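Local coordinates for protein DsbA-like disulfide oxidoreductase (Wolbachia endosymbiont of Drosophila melanogaster, PDB 6EEZ) that shuffles disulfide bonds in substrate proteins as a thioredoxin-fold disulfide isomerase of the DsbA-like family, working as a homotrimer, at residues A[38-43]-A[159-164]. Numbering follows the deposited sequence.
Sequences VGFLDY and TPFLII
Phe40 and Phe161 lie face against face in an offset stack, their ring centroids 4.3 Å apart and their planes only 14° from parallel. Phe161 has chi1 at 68°, with CG between its backbone N and carbonyl carbon; this swings the ring over the neighbouring strand, where Phe40 CB makes a CH-pi contact 3.8 Å from the Phe161 ring centroid. Phe40 has the most surface buried here, and CE1 of its ring also meets Ile163 CD1 at 3.9 Å. Leu150, Val151 and Leu154 of helix 137-154 pack on Phe40, Phe161 and Ile163, while Val38, on the same apolar face, touches Phe21.

Under the rings the backbones run antiparallel. Phe40 N donates to Phe161 O at 2.9 Å, nearly along the C=O axis, and the return bond from Phe161 N to Phe40 O is longer, 3.3 Å. Val38 N donates to Ile163 O at 2.7 Å, and Ile163 N returns a bond to Val38 O. Between the two pairs, Gly39 and Leu162 form a non-hydrogen-bonded pair on the other face, where Leu162 CD1 packs 3.5 Å from Gly39 CA.

Beyond the paired strands, Thr159 lays CG2 3.8 Å from Phe40 O, and the peptide bond from Thr159 to Pro160 is cis. Both side chains touch Cys48 of the Cys45-Cys48 disulfide. This is the thioredoxin fold's central-sheet pairing, with its characteristic cis-proline loop set against the CxxC active-site motif.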
# COMPACT_ATOMS: atom_id res chain seq x y z
N VAL A 38 -6.00 1.56 -5.26
CA VAL A 38 -5.48 0.55 -4.35
C VAL A 38 -4.05 0.17 -4.73
O VAL A 38 -3.81 -0.45 -5.77
CB VAL A 38 -6.36 -0.70 -4.34
CG1 VAL A 38 -5.97 -1.61 -3.20
CG2 VAL A 38 -7.86 -0.32 -4.26
N GLY A 39 -3.09 0.55 -3.87
CA GLY A 39 -1.67 0.43 -4.19
C GLY A 39 -1.08 -0.77 -3.50
O GLY A 39 -1.38 -1.01 -2.33
N PHE A 40 -0.27 -1.55 -4.24
CA PHE A 40 0.40 -2.75 -3.71
C PHE A 40 1.90 -2.57 -3.75
O PHE A 40 2.47 -2.42 -4.82
CB PHE A 40 0.00 -4.00 -4.52
CG PHE A 40 -1.45 -4.37 -4.41
CD1 PHE A 40 -2.40 -3.72 -5.18
CD2 PHE A 40 -1.87 -5.36 -3.53
CE1 PHE A 40 -3.74 -4.07 -5.10
CE2 PHE A 40 -3.19 -5.71 -3.43
CZ PHE A 40 -4.14 -5.06 -4.23
N LEU A 41 2.54 -2.60 -2.57
CA LEU A 41 3.94 -2.20 -2.40
C LEU A 41 4.73 -3.12 -1.46
O LEU A 41 4.19 -3.66 -0.50
CB LEU A 41 4.02 -0.75 -1.87
CG LEU A 41 4.14 0.38 -2.92
CD1 LEU A 41 2.85 0.66 -3.79
CD2 LEU A 41 4.61 1.66 -2.24
N ASP A 42 6.01 -3.29 -1.77
CA ASP A 42 7.00 -3.89 -0.89
C ASP A 42 7.96 -2.75 -0.56
O ASP A 42 8.47 -2.08 -1.46
CB ASP A 42 7.73 -5.05 -1.56
CG ASP A 42 8.71 -5.74 -0.65
OD1 ASP A 42 9.64 -5.08 -0.10
OD2 ASP A 42 8.56 -6.98 -0.48
N TYR A 43 8.20 -2.52 0.73
CA TYR A 43 9.01 -1.38 1.13
C TYR A 43 10.48 -1.45 0.66
O TYR A 43 11.12 -0.40 0.48
CB TYR A 43 8.95 -1.22 2.64
CG TYR A 43 7.64 -0.65 3.11
CD1 TYR A 43 7.17 0.56 2.63
CD2 TYR A 43 6.87 -1.33 4.05
CE1 TYR A 43 5.98 1.08 3.05
CE2 TYR A 43 5.69 -0.81 4.49
CZ TYR A 43 5.24 0.38 3.99
OH TYR A 43 4.03 0.88 4.41
N THR A 159 5.84 -6.33 -7.43
CA THR A 159 5.44 -4.97 -7.07
C THR A 159 6.36 -3.93 -7.73
O THR A 159 7.49 -4.24 -8.12
CB THR A 159 5.46 -4.74 -5.52
OG1 THR A 159 6.77 -4.97 -5.00
CG2 THR A 159 4.49 -5.67 -4.84
N PRO A 160 5.88 -2.67 -7.84
CA PRO A 160 4.55 -2.24 -7.39
C PRO A 160 3.52 -2.41 -8.48
O PRO A 160 3.90 -2.58 -9.64
CB PRO A 160 4.75 -0.76 -7.09
CG PRO A 160 5.71 -0.34 -8.15
CD PRO A 160 6.64 -1.53 -8.37
N PHE A 161 2.25 -2.28 -8.11
CA PHE A 161 1.19 -2.10 -9.08
C PHE A 161 0.06 -1.39 -8.39
O PHE A 161 -0.03 -1.41 -7.15
CB PHE A 161 0.73 -3.42 -9.74
CG PHE A 161 0.02 -4.38 -8.82
CD1 PHE A 161 -1.35 -4.35 -8.69
CD2 PHE A 161 0.71 -5.38 -8.16
CE1 PHE A 161 -2.02 -5.25 -7.88
CE2 PHE A 161 0.05 -6.29 -7.35
CZ PHE A 161 -1.31 -6.23 -7.21
N LEU A 162 -0.78 -0.75 -9.21
CA LEU A 162 -1.85 0.10 -8.72
C LEU A 162 -3.15 -0.11 -9.50
O LEU A 162 -3.21 -0.06 -10.73
CB LEU A 162 -1.40 1.57 -8.81
CG LEU A 162 -2.36 2.67 -8.36
CD1 LEU A 162 -2.66 2.51 -6.88
CD2 LEU A 162 -1.78 4.05 -8.62
N ILE A 163 -4.20 -0.35 -8.73
CA ILE A 163 -5.54 -0.43 -9.26
C ILE A 163 -6.25 0.89 -9.07
O ILE A 163 -6.32 1.40 -7.96
CB ILE A 163 -6.35 -1.52 -8.55
CG1 ILE A 163 -5.68 -2.88 -8.76
CG2 ILE A 163 -7.81 -1.53 -9.05
CD1 ILE A 163 -6.37 -3.99 -7.96
N ILE A 164 -6.77 1.43 -10.15
CA ILE A 164 -7.72 2.54 -10.05
C ILE A 164 -8.97 2.19 -10.86
O ILE A 164 -8.88 2.01 -12.07
CB ILE A 164 -7.14 3.86 -10.60
CG1 ILE A 164 -5.77 4.17 -9.96
CG2 ILE A 164 -8.11 4.98 -10.38
CD1 ILE A 164 -5.06 5.40 -10.60